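MarR-family transcriptional regulator (Bordetella bronchiseptica, PDB 6PCO) probably acts as a DNA-binding transcription factor that regulates biofilm formation in Bordetella, its DNA binding being controlled in turn by 6-hydroxynicotinic acid. Local coordinates at residues H57-A62 with Y177-M182; T80-V85 with T105-A110; C88-Q93 with V99-A104; K120-L125 with R146-E151. All blocks are in the same frame, centred on the assembly; numbering follows the deposited sequence.

Contact 1 (H57-A62 with Y177-M182); sequences HLLRRA and YLLRKM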
loop_
_atom_site.group_PDB
_atom_site.type_symbol
_atom_site.label_atom_id
_atom_site.label_comp_id
_atom_site.label_asym_id
_atom_site.label_seq_id
_atom_site.Cartn_x
_atom_site.Cartn_y
_atom_site.Cartn_z
ATOM N N HIS A 57 -1.011 -6.648 -8.065
ATOM C CA HIS A 57 -1.197 -5.385 -8.787
ATOM C C HIS A 57 -2.576 -4.778 -8.494
ATOM O O HIS A 57 -2.674 -3.575 -8.270
ATOM C CB HIS A 57 -0.989 -5.572 -10.295
ATOM C CG HIS A 57 -0.917 -4.286 -11.061
ATOM N ND1 HIS A 57 -1.890 -3.902 -11.968
ATOM C CD2 HIS A 57 0.003 -3.298 -11.070
ATOM C CE1 HIS A 57 -1.571 -2.736 -12.491
ATOM N NE2 HIS A 57 -0.418 -2.352 -11.964
ATOM N N LEU A 58 -3.625 -5.611 -8.515
ATOM C CA LEU A 58 -4.996 -5.172 -8.282
ATOM C C LEU A 58 -5.104 -4.610 -6.858
ATOM O O LEU A 58 -5.825 -3.621 -6.649
ATOM C CB LEU A 58 -5.955 -6.347 -8.480
ATOM C CG LEU A 58 -5.991 -6.956 -9.881
ATOM C CD1 LEU A 58 -6.642 -8.330 -9.849
ATOM C CD2 LEU A 58 -6.709 -6.049 -10.873
ATOM N N LEU A 59 -4.374 -5.226 -5.907
ATOM C CA LEU A 59 -4.275 -4.698 -4.541
ATOM C C LEU A 59 -3.610 -3.323 -4.573
ATOM O O LEU A 59 -4.073 -2.419 -3.906
ATOM C CB LEU A 59 -3.486 -5.654 -3.643
ATOM C CG LEU A 59 -4.268 -6.858 -3.113
ATOM C CD1 LEU A 59 -3.371 -7.777 -2.320
ATOM C CD2 LEU A 59 -5.434 -6.420 -2.248
ATOM N N ARG A 60 -2.536 -3.196 -5.363
ATOM C CA ARG A 60 -1.796 -1.940 -5.531
ATOM C C ARG A 60 -2.757 -0.876 -6.074
ATOM O O ARG A 60 -2.838 0.210 -5.520
ATOM C CB ARG A 60 -0.596 -2.138 -6.464
ATOM C CG ARG A 60 0.166 -0.870 -6.830
ATOM C CD ARG A 60 1.280 -1.128 -7.844
ATOM N NE ARG A 60 2.208 -2.189 -7.410
ATOM C CZ ARG A 60 2.261 -3.440 -7.915
ATOM N NH1 ARG A 60 1.620 -3.739 -9.034
ATOM N NH2 ARG A 60 2.944 -4.399 -7.294
ATOM N N ARG A 61 -3.500 -1.217 -7.131
ATOM C CA ARG A 61 -4.371 -0.261 -7.805
ATOM C C ARG A 61 -5.483 0.165 -6.834
ATOM O O ARG A 61 -5.733 1.348 -6.654
ATOM C CB ARG A 61 -4.952 -0.847 -9.098
ATOM C CG ARG A 61 -4.025 -0.810 -10.303
ATOM C CD ARG A 61 -4.615 -1.428 -11.572
ATOM N NE ARG A 61 -5.983 -1.040 -11.922
ATOM C CZ ARG A 61 -6.335 0.112 -12.490
ATOM N NH1 ARG A 61 -5.436 1.065 -12.665
ATOM N NH2 ARG A 61 -7.590 0.313 -12.860
ATOM N N ALA A 62 -6.136 -0.816 -6.202
ATOM C CA ALA A 62 -7.263 -0.547 -5.340
ATOM C C ALA A 62 -6.829 0.294 -4.131
ATOM O O ALA A 62 -7.615 1.116 -3.634
ATOM C CB ALA A 62 -7.889 -1.837 -4.900
ATOM N N TYR A 177 -14.293 -9.242 4.171
ATOM C CA TYR A 177 -14.047 -10.562 4.761
ATOM C C TYR A 177 -12.814 -11.185 4.096
ATOM O O TYR A 177 -11.898 -11.640 4.782
ATOM C CB TYR A 177 -15.285 -11.463 4.664
ATOM C CG TYR A 177 -14.989 -12.940 4.776
ATOM C CD1 TYR A 177 -14.780 -13.541 6.005
ATOM C CD2 TYR A 177 -14.886 -13.734 3.648
ATOM C CE1 TYR A 177 -14.498 -14.893 6.117
ATOM C CE2 TYR A 177 -14.610 -15.089 3.737
ATOM C CZ TYR A 177 -14.419 -15.674 4.978
ATOM O OH TYR A 177 -14.140 -17.008 5.077
ATOM N N LEU A 178 -12.808 -11.202 2.758
ATOM C CA LEU A 178 -11.723 -11.797 1.980
ATOM C C LEU A 178 -10.395 -11.068 2.253
ATOM O O LEU A 178 -9.344 -11.719 2.340
ATOM C CB LEU A 178 -12.082 -11.758 0.494
ATOM C CG LEU A 178 -13.226 -12.677 0.059
ATOM C CD1 LEU A 178 -13.766 -12.288 -1.305
ATOM C CD2 LEU A 178 -12.778 -14.126 0.032
ATOM N N LEU A 179 -10.434 -9.736 2.413
ATOM C CA LEU A 179 -9.206 -9.002 2.713
ATOM C C LEU A 179 -8.659 -9.439 4.082
ATOM O O LEU A 179 -7.456 -9.680 4.193
ATOM C CB LEU A 179 -9.429 -7.488 2.624
ATOM C CG LEU A 179 -9.495 -6.926 1.201
ATOM C CD1 LEU A 179 -10.032 -5.505 1.182
ATOM C CD2 LEU A 179 -8.136 -6.960 0.527
ATOM N N ARG A 180 -9.528 -9.574 5.094
ATOM C CA ARG A 180 -9.093 -10.021 6.446
ATOM C C ARG A 180 -8.547 -11.450 6.391
ATOM O O ARG A 180 -7.527 -11.746 7.031
ATOM C CB ARG A 180 -10.216 -10.018 7.487
ATOM C CG ARG A 180 -10.563 -8.647 8.033
ATOM C CD ARG A 180 -11.899 -8.655 8.743
ATOM N NE ARG A 180 -11.775 -9.246 10.064
ATOM C CZ ARG A 180 -11.466 -8.573 11.164
ATOM N NH1 ARG A 180 -11.373 -9.210 12.323
ATOM N NH2 ARG A 180 -11.261 -7.266 11.096
ATOM N N LYS A 181 -9.245 -12.334 5.663
ATOM C CA LYS A 181 -8.849 -13.734 5.593
ATOM C C LYS A 181 -7.470 -13.794 4.935
ATOM O O LYS A 181 -6.604 -14.554 5.353
ATOM C CB LYS A 181 -9.889 -14.575 4.848
ATOM C CG LYS A 181 -9.621 -16.076 4.844
ATOM C CD LYS A 181 -10.826 -16.926 4.438
ATOM C CE LYS A 181 -10.497 -18.398 4.286
ATOM N NZ LYS A 181 -11.717 -19.240 4.235
ATOM N N MET A 182 -7.292 -12.946 3.917
ATOM C CA MET A 182 -6.068 -12.861 3.140
ATOM C C MET A 182 -4.923 -12.381 4.044
ATOM O O MET A 182 -3.829 -12.955 4.013
ATOM C CB MET A 182 -6.259 -11.909 1.954
ATOM C CG MET A 182 -4.991 -11.623 1.170
ATOM S SD MET A 182 -5.286 -10.678 -0.351
ATOM C CE MET A 182 -5.494 -12.021 -1.519
#

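Contact 2 (T80-V85 with T105-A110); sequences TAAQFV and TAIDQA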
loop_
_atom_site.group_PDB
_atom_site.type_symbol
_atom_site.label_atom_id
_atom_site.label_comp_id
_atom_site.label_asym_id
_atom_site.label_seq_id
_atom_site.Cartn_x
_atom_site.Cartn_y
_atom_site.Cartn_z
ATOM N N THR A 80 -1.950 12.445 6.639
ATOM C CA THR A 80 -1.897 11.270 5.736
ATOM C C THR A 80 -2.784 10.143 6.277
ATOM O O THR A 80 -3.124 10.124 7.447
ATOM C CB THR A 80 -0.458 10.780 5.553
ATOM O OG1 THR A 80 0.034 10.188 6.758
ATOM C CG2 THR A 80 0.472 11.901 5.138
ATOM N N ALA A 81 -3.165 9.225 5.385
ATOM C CA ALA A 81 -3.909 7.996 5.717
ATOM C C ALA A 81 -3.231 7.241 6.867
ATOM O O ALA A 81 -3.895 6.824 7.819
ATOM C CB ALA A 81 -4.047 7.124 4.494
ATOM N N ALA A 82 -1.908 7.111 6.799
ATOM C CA ALA A 82 -1.131 6.438 7.858
ATOM C C ALA A 82 -1.204 7.248 9.165
ATOM O O ALA A 82 -1.441 6.712 10.237
ATOM C CB ALA A 82 0.290 6.217 7.397
ATOM N N GLN A 83 -1.004 8.556 9.067
ATOM C CA GLN A 83 -1.096 9.419 10.220
ATOM C C GLN A 83 -2.461 9.221 10.908
ATOM O O GLN A 83 -2.553 9.108 12.157
ATOM C CB GLN A 83 -0.922 10.877 9.794
ATOM C CG GLN A 83 0.514 11.356 9.777
ATOM C CD GLN A 83 0.635 12.688 9.083
ATOM O OE1 GLN A 83 -0.030 13.666 9.434
ATOM N NE2 GLN A 83 1.484 12.726 8.070
ATOM N N PHE A 84 -3.526 9.205 10.100
ATOM C CA PHE A 84 -4.880 9.183 10.637
ATOM C C PHE A 84 -5.080 7.873 11.416
ATOM O O PHE A 84 -5.500 7.860 12.572
ATOM C CB PHE A 84 -5.909 9.389 9.520
ATOM C CG PHE A 84 -7.330 9.159 9.957
ATOM C CD1 PHE A 84 -7.957 10.054 10.801
ATOM C CD2 PHE A 84 -8.017 8.022 9.577
ATOM C CE1 PHE A 84 -9.256 9.833 11.230
ATOM C CE2 PHE A 84 -9.311 7.804 10.006
ATOM C CZ PHE A 84 -9.927 8.711 10.836
ATOM N N VAL A 85 -4.743 6.765 10.763
ATOM C CA VAL A 85 -4.862 5.446 11.341
ATOM C C VAL A 85 -4.092 5.366 12.672
ATOM O O VAL A 85 -4.621 4.850 13.653
ATOM C CB VAL A 85 -4.391 4.388 10.327
ATOM C CG1 VAL A 85 -4.078 3.057 10.990
ATOM C CG2 VAL A 85 -5.444 4.211 9.246
ATOM N N THR A 105 -1.916 -1.604 14.237
ATOM C CA THR A 105 -2.205 -1.031 12.913
ATOM C C THR A 105 -1.719 -1.921 11.757
ATOM O O THR A 105 -2.246 -1.808 10.655
ATOM C CB THR A 105 -1.596 0.372 12.774
ATOM O OG1 THR A 105 -0.172 0.321 12.868
ATOM C CG2 THR A 105 -2.102 1.329 13.828
ATOM N N ALA A 106 -0.706 -2.769 11.995
ATOM C CA ALA A 106 -0.026 -3.575 10.941
ATOM C C ALA A 106 0.665 -2.654 9.924
ATOM O O ALA A 106 0.920 -3.046 8.771
ATOM C CB ALA A 106 -1.001 -4.512 10.254
ATOM N N ILE A 107 0.976 -1.427 10.354
ATOM C CA ILE A 107 1.834 -0.540 9.602
ATOM C C ILE A 107 3.275 -0.821 10.031
ATOM O O ILE A 107 3.531 -1.044 11.225
ATOM C CB ILE A 107 1.439 0.924 9.841
ATOM C CG1 ILE A 107 0.031 1.197 9.306
ATOM C CG2 ILE A 107 2.485 1.866 9.261
ATOM C CD1 ILE A 107 -0.474 2.591 9.570
ATOM N N ASP A 108 4.195 -0.807 9.056
ATOM C CA ASP A 108 5.586 -1.123 9.312
ATOM C C ASP A 108 6.169 -0.032 10.210
ATOM O O ASP A 108 5.679 1.109 10.245
ATOM C CB ASP A 108 6.407 -1.315 8.033
ATOM C CG ASP A 108 6.419 -0.118 7.102
ATOM O OD1 ASP A 108 5.470 0.000 6.291
ATOM O OD2 ASP A 108 7.369 0.693 7.207
ATOM N N GLN A 109 7.232 -0.432 10.905
ATOM C CA GLN A 109 7.865 0.301 11.967
ATOM C C GLN A 109 8.463 1.608 11.442
ATOM O O GLN A 109 8.431 2.633 12.140
ATOM C CB GLN A 109 8.946 -0.578 12.600
ATOM C CG GLN A 109 9.465 -0.060 13.935
ATOM C CD GLN A 109 10.067 -1.189 14.736
ATOM O OE1 GLN A 109 9.752 -1.392 15.907
ATOM N NE2 GLN A 109 10.917 -1.967 14.087
ATOM N N ALA A 110 9.021 1.561 10.228
ATOM C CA ALA A 110 9.626 2.754 9.611
ATOM C C ALA A 110 8.533 3.812 9.365
ATOM O O ALA A 110 8.690 4.988 9.733
ATOM C CB ALA A 110 10.377 2.391 8.340
#

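Contact 3 (C88-Q93 with V99-A104); sequences CALRDQ and VDVVKA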
loop_
_atom_site.group_PDB
_atom_site.type_symbol
_atom_site.label_atom_id
_atom_site.label_comp_id
_atom_site.label_asym_id
_atom_site.label_seq_id
_atom_site.Cartn_x
_atom_site.Cartn_y
_atom_site.Cartn_z
ATOM N N CYS A 88 -6.148 7.023 15.247
ATOM C CA CYS A 88 -7.281 6.150 15.609
ATOM C C CYS A 88 -6.806 5.033 16.541
ATOM O O CYS A 88 -7.479 4.705 17.511
ATOM C CB CYS A 88 -7.976 5.568 14.388
ATOM S SG CYS A 88 -8.936 6.815 13.495
ATOM N N ALA A 89 -5.619 4.484 16.291
ATOM C CA ALA A 89 -5.131 3.420 17.167
ATOM C C ALA A 89 -4.904 3.971 18.590
ATOM O O ALA A 89 -5.151 3.257 19.543
ATOM C CB ALA A 89 -3.893 2.764 16.597
ATOM N N LEU A 90 -4.435 5.220 18.732
ATOM C CA LEU A 90 -4.151 5.769 20.055
ATOM C C LEU A 90 -5.461 6.082 20.786
ATOM O O LEU A 90 -5.567 5.879 21.988
ATOM C CB LEU A 90 -3.272 7.014 19.922
ATOM C CG LEU A 90 -1.863 6.743 19.404
ATOM C CD1 LEU A 90 -1.088 8.037 19.305
ATOM C CD2 LEU A 90 -1.112 5.766 20.293
ATOM N N ARG A 91 -6.446 6.566 20.028
ATOM C CA ARG A 91 -7.805 6.770 20.498
ATOM C C ARG A 91 -8.369 5.458 21.076
ATOM O O ARG A 91 -8.903 5.466 22.146
ATOM C CB ARG A 91 -8.658 7.307 19.341
ATOM C CG ARG A 91 -10.135 7.515 19.654
ATOM C CD ARG A 91 -10.295 8.533 20.757
ATOM N NE ARG A 91 -11.663 8.992 20.934
ATOM C CZ ARG A 91 -12.131 9.536 22.055
ATOM N NH1 ARG A 91 -11.447 9.432 23.184
ATOM N NH2 ARG A 91 -13.276 10.195 22.037
ATOM N N ASP A 92 -8.243 4.341 20.346
ATOM C CA ASP A 92 -8.834 3.039 20.730
ATOM C C ASP A 92 -8.020 2.339 21.838
ATOM O O ASP A 92 -8.610 1.623 22.624
ATOM C CB ASP A 92 -9.004 2.117 19.514
ATOM C CG ASP A 92 -10.010 2.591 18.461
ATOM O OD1 ASP A 92 -10.722 3.588 18.713
ATOM O OD2 ASP A 92 -10.069 1.963 17.379
ATOM N N GLN A 93 -6.702 2.569 21.927
ATOM C CA GLN A 93 -5.758 1.775 22.785
ATOM C C GLN A 93 -5.207 2.536 24.005
ATOM O O GLN A 93 -4.636 1.920 24.896
ATOM C CB GLN A 93 -4.498 1.369 22.012
ATOM C CG GLN A 93 -4.739 0.391 20.878
ATOM C CD GLN A 93 -5.435 -0.829 21.408
ATOM O OE1 GLN A 93 -6.532 -1.169 20.979
ATOM N NE2 GLN A 93 -4.830 -1.444 22.411
ATOM N N VAL A 99 5.938 -0.564 19.017
ATOM C CA VAL A 99 5.515 -1.887 18.515
ATOM C C VAL A 99 4.007 -2.059 18.770
ATOM O O VAL A 99 3.328 -2.619 17.935
ATOM C CB VAL A 99 6.343 -3.068 19.074
ATOM C CG1 VAL A 99 7.843 -2.826 18.930
ATOM C CG2 VAL A 99 5.989 -3.431 20.508
ATOM N N ASP A 100 3.484 -1.547 19.891
ATOM C CA ASP A 100 2.037 -1.555 20.141
ATOM C C ASP A 100 1.297 -0.976 18.932
ATOM O O ASP A 100 0.270 -1.539 18.478
ATOM C CB ASP A 100 1.634 -0.749 21.383
ATOM C CG ASP A 100 1.937 -1.418 22.713
ATOM O OD1 ASP A 100 1.825 -2.658 22.783
ATOM O OD2 ASP A 100 2.282 -0.687 23.673
ATOM N N VAL A 101 1.815 0.147 18.411
ATOM C CA VAL A 101 1.195 0.815 17.260
ATOM C C VAL A 101 1.388 -0.027 15.994
ATOM O O VAL A 101 0.478 -0.153 15.187
ATOM C CB VAL A 101 1.713 2.247 17.061
ATOM C CG1 VAL A 101 1.106 2.868 15.812
ATOM C CG2 VAL A 101 1.431 3.120 18.276
ATOM N N VAL A 102 2.567 -0.623 15.834
ATOM C CA VAL A 102 2.811 -1.526 14.711
ATOM C C VAL A 102 1.825 -2.706 14.774
ATOM O O VAL A 102 1.258 -3.078 13.763
ATOM C CB VAL A 102 4.285 -1.980 14.649
ATOM C CG1 VAL A 102 4.495 -3.060 13.603
ATOM C CG2 VAL A 102 5.233 -0.810 14.382
ATOM N N LYS A 103 1.570 -3.238 15.969
ATOM C CA LYS A 103 0.655 -4.374 16.143
ATOM C C LYS A 103 -0.784 -3.912 15.918
ATOM O O LYS A 103 -1.526 -4.493 15.141
ATOM C CB LYS A 103 0.810 -5.008 17.531
ATOM N N ALA A 104 -1.173 -2.845 16.608
ATOM C CA ALA A 104 -2.532 -2.362 16.506
ATOM C C ALA A 104 -2.886 -2.044 15.051
ATOM O O ALA A 104 -4.028 -2.189 14.695
ATOM C CB ALA A 104 -2.713 -1.155 17.378
#

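Contact 4 (K120-L125 with R146-E151); sequences KARKLL and RALVEE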
loop_
_atom_site.group_PDB
_atom_site.type_symbol
_atom_site.label_atom_id
_atom_site.label_comp_id
_atom_site.label_asym_id
_atom_site.label_seq_id
_atom_site.Cartn_x
_atom_site.Cartn_y
_atom_site.Cartn_z
ATOM N N LYS A 120 4.213 14.278 16.519
ATOM C CA LYS A 120 4.911 14.983 17.627
ATOM C C LYS A 120 5.060 16.482 17.287
ATOM O O LYS A 120 4.810 17.346 18.114
ATOM C CB LYS A 120 6.265 14.343 17.960
ATOM N N ALA A 121 5.426 16.788 16.042
ATOM C CA ALA A 121 5.690 18.175 15.617
ATOM C C ALA A 121 4.413 19.029 15.719
ATOM O O ALA A 121 4.433 20.119 16.247
ATOM C CB ALA A 121 6.281 18.188 14.222
ATOM N N ARG A 122 3.285 18.509 15.242
ATOM C CA ARG A 122 2.034 19.248 15.283
ATOM C C ARG A 122 1.394 19.161 16.679
ATOM O O ARG A 122 0.252 19.571 16.840
ATOM C CB ARG A 122 1.085 18.719 14.204
ATOM C CG ARG A 122 1.594 18.875 12.776
ATOM C CD ARG A 122 0.624 18.357 11.712
ATOM N NE ARG A 122 -0.657 19.051 11.791
ATOM C CZ ARG A 122 -1.802 18.620 11.284
ATOM N NH1 ARG A 122 -1.831 17.601 10.438
ATOM N NH2 ARG A 122 -2.922 19.221 11.631
ATOM N N LYS A 123 2.108 18.615 17.675
ATOM C CA LYS A 123 1.622 18.518 19.069
ATOM C C LYS A 123 0.326 17.693 19.183
ATOM O O LYS A 123 -0.422 17.875 20.139
ATOM C CB LYS A 123 1.353 19.915 19.630
ATOM C CG LYS A 123 2.587 20.784 19.817
ATOM C CD LYS A 123 3.234 20.641 21.180
ATOM C CE LYS A 123 4.038 21.864 21.573
ATOM N NZ LYS A 123 5.177 22.086 20.651
ATOM N N LEU A 124 0.082 16.770 18.240
ATOM C CA LEU A 124 -1.124 15.940 18.220
ATOM C C LEU A 124 -0.940 14.663 19.059
ATOM O O LEU A 124 -1.928 14.002 19.414
ATOM C CB LEU A 124 -1.454 15.580 16.775
ATOM C CG LEU A 124 -1.812 16.753 15.863
ATOM C CD1 LEU A 124 -1.938 16.261 14.427
ATOM C CD2 LEU A 124 -3.092 17.460 16.304
ATOM N N LEU A 125 0.312 14.299 19.365
ATOM C CA LEU A 125 0.585 13.239 20.340
ATOM C C LEU A 125 1.772 13.665 21.203
ATOM O O LEU A 125 2.611 14.415 20.747
ATOM C CB LEU A 125 0.838 11.895 19.640
ATOM C CG LEU A 125 1.980 11.851 18.627
ATOM C CD1 LEU A 125 3.340 11.794 19.305
ATOM C CD2 LEU A 125 1.825 10.656 17.703
ATOM N N ARG A 146 -7.029 14.111 20.121
ATOM C CA ARG A 146 -8.334 13.492 20.306
ATOM C C ARG A 146 -9.396 14.300 19.554
ATOM O O ARG A 146 -10.258 13.742 18.895
ATOM C CB ARG A 146 -8.623 13.378 21.800
ATOM C CG ARG A 146 -9.831 12.538 22.178
ATOM C CD ARG A 146 -9.870 12.342 23.694
ATOM N NE ARG A 146 -8.818 11.442 24.185
ATOM C CZ ARG A 146 -7.668 11.818 24.761
ATOM N NH1 ARG A 146 -7.486 13.076 25.146
ATOM N NH2 ARG A 146 -6.706 10.921 24.944
ATOM N N ALA A 147 -9.302 15.629 19.601
ATOM C CA ALA A 147 -10.303 16.462 18.911
ATOM C C ALA A 147 -10.268 16.173 17.399
ATOM O O ALA A 147 -11.295 15.882 16.786
ATOM C CB ALA A 147 -10.065 17.912 19.225
ATOM N N LEU A 148 -9.060 16.184 16.830
ATOM C CA LEU A 148 -8.849 16.011 15.409
ATOM C C LEU A 148 -9.372 14.640 14.941
ATOM O O LEU A 148 -10.043 14.562 13.922
ATOM C CB LEU A 148 -7.358 16.207 15.120
ATOM C CG LEU A 148 -6.919 15.969 13.673
ATOM C CD1 LEU A 148 -7.566 16.948 12.702
ATOM C CD2 LEU A 148 -5.405 16.030 13.562
ATOM N N VAL A 149 -9.077 13.566 15.681
ATOM C CA VAL A 149 -9.637 12.235 15.400
ATOM C C VAL A 149 -11.168 12.328 15.292
ATOM O O VAL A 149 -11.738 11.812 14.357
ATOM C CB VAL A 149 -9.242 11.223 16.491
ATOM C CG1 VAL A 149 -10.072 9.945 16.439
ATOM C CG2 VAL A 149 -7.770 10.893 16.434
ATOM N N GLU A 150 -11.805 12.950 16.293
ATOM C CA GLU A 150 -13.256 13.100 16.365
ATOM C C GLU A 150 -13.761 13.955 15.186
ATOM O O GLU A 150 -14.716 13.562 14.531
ATOM C CB GLU A 150 -13.666 13.657 17.732
ATOM C CG GLU A 150 -13.524 12.649 18.883
ATOM C CD GLU A 150 -14.098 11.247 18.661
ATOM O OE1 GLU A 150 -15.305 11.131 18.328
ATOM O OE2 GLU A 150 -13.339 10.258 18.819
ATOM N N GLU A 151 -13.094 15.084 14.887
ATOM C CA GLU A 151 -13.399 15.922 13.721
ATOM C C GLU A 151 -13.367 15.140 12.392
ATOM O O GLU A 151 -14.155 15.433 11.472
ATOM C CB GLU A 151 -12.408 17.075 13.585
ATOM C CG GLU A 151 -12.565 18.167 14.622
ATOM C CD GLU A 151 -13.984 18.669 14.763
ATOM O OE1 GLU A 151 -14.585 19.001 13.715
ATOM O OE2 GLU A 151 -14.495 18.695 15.915
#

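Contact 1 (H57-A62 with Y177-M182)
Leu59 meets Leu179 and Met182 where the first and last helices of a MarR-type winged-helix subunit, 55-73 and 169-183, come together in the dimerisation region of the fold. It is a worked example of a single branched side chain joining two distant parts of a chain: the backbones stay well apart, Leu59 CA and Leu179 CA being 9.8 Å from each other, and side chains alone span the distance.

The contact across the segments is apolar. Leu59 extends its CB toward helix 169-183 and divides its two methyls between the partners. CD2 reaches Leu179 CD2 at 3.9 Å, while CD1 lies 4.0 Å from Met182 SD. In both pairs the side chains run alongside each other, pointing opposite ways. Leu179 does not aim its CB straight at the other helix; only the end of the side chain closes the distance.

Polar bonds gather on other faces of the two helices, where the second subunit takes part. Glu171 of that subunit forms a salt bridge with Lys181 NZ and a hydrogen bond with Tyr177 OH, and Tyr63 of the second subunit bonds Arg60 NE. The three apolar side chains themselves are buried.

Met182 gets its sulfur there by an extended reach. Past the sulfur the chain bends, and CE is farther from the leucine; it is CG, anti to the backbone N (chi1 173°), and an extended chi2 that carry SD to Leu59 CD1.

Contact 2 (T80-V85 with T105-A110)
Val85 points its CB from helix 81-93 at the helix-turn-helix of this MarR-type fold, where it meets Thr105, which ends helix 98-105, and Ile107 in the turn after it, before helix 109-121. One methyl does the work. Val85 CG1, set opposite its own backbone N (chi1 162°), touches Thr105 CG2 at 3.9 Å and Ile107 CD1 at 3.9 Å. Both residues direct their CB atoms back at helix 81-93.

Ile107 also reaches one helical turn toward the start of that helix, where its CD1 rests 4.3 Å from Ala82 CB, a longer contact. Thr80 begins the helix as its N-cap, its OG1 accepting from Gln83 N at 3.0 Å. Val85 lines the pocket that holds 1,4-butanediol, so the packing joins ligand site and DNA-binding motif; Arg60 of the second subunit packs on Val85 and Ile107 as well.

Thr105 turns its methyl to the contact and its hydroxyl to the backbone. OG1 is hydrogen-bonded with Val101 O and closes an ST turn by accepting from Ile107 N at 3.3 Å, with an N-H...O angle of 160°.

Contact 3 (C88-Q93 with V99-A104)
Ala104, which faces Ala89 across the contact, is fixed in its helix by the backbone bond from Ala104 N to Asp100 O, at 2.7 Å. That bond belongs to helix 98-105, the first helix of the helix-turn-helix; helix 81-93 crosses it nearly at right angles, the axes of the two short segments making 100° and approaching to 10.2 Å.

Small residues mark the place where the backbones come near. The CB atoms of Ala89 and Ala104 point at each other and stand 4.2 Å apart, methyl against methyl, with their CA atoms at 6.4 Å. On the more exposed side, Gln93 lays its aliphatic part against the same alanine: Gln93 CG is 4.3 Å from Ala104 CB.

A second pair lies deeper. Leu90 CD2 reaches Val101 CG2 at 4.2 Å, although the leucine CB is not aimed at the partner helix; it is the end of the side chain that leans over. Leu90 also packs on Val139 and Leu141 of the wing strand 137-141, and with Val101 it touches Cys96 in the connecting loop. Phe51 of the second subunit packs on Ala89.

The contact between the segments is therefore apolar packing without directional bonds; its chemistry holds the helices together by burial of side chains and does not by itself specify the angle.

Contact 4 (K120-L125 with R146-E151)
Leu124 and Leu148 form the close-packed part of this contact, meeting methyl to methyl. Leu148 CD2 comes in against both branches of the other leucine, 3.6 Å from Leu124 CD1 and 3.9 Å from Leu124 CD2. Leu148 points its CB from helix 143-164 at the partner segment, with CG opposite its backbone N (chi1 176°). The CB of Leu124 is not aimed at the helix, but the end of its side chain comes nearer; it also packs on Leu119 of the preceding helix.

This is the point in the winged helix-turn-helix where helix 109-121, the recognition helix in relatives of this family, gives way to the first strand of the wing. A Schellman motif ends the helix, with Lys123 as its positive-phi residue. Leu124 N bonds Leu119 O and Lys123 N bonds Lys120 O, so the chain turns back and swings Leu124 inward against helix 143-164.

Toward solvent the packing is looser. Arg122 NH2 comes no nearer than 4.5 Å to Leu148 CD2, at an oblique angle. The arginine is nevertheless well placed: Leu124 CD1 sits 3.9 Å above the guanidinium plane, over its centre, and NH2 forms a salt bridge with Asp76. Leu148 touches Asp76 as well.

From the N terminus, helix 55-73 opens the loop that contact 1 closes at helix 169-183, and the other three nest inside it. Contact 2 starts at helix 81-93 and closes at the helix-turn-helix turn; contact 3 lies within that loop and uses the same helix. The two touch, Thr105 CG2 packing on Ala89 CB. Contact 4 follows in series, around the wing. Arg91 of contact 3 forms a salt bridge with Glu150 of contact 4. Contacts 1 and 4 lie on opposite sides of the chain's centre, about 29 Å apart between centres: contact 1 lies in the dimerisation region, while contact 4 ties the winged helix-turn-helix to the long helix 143-164.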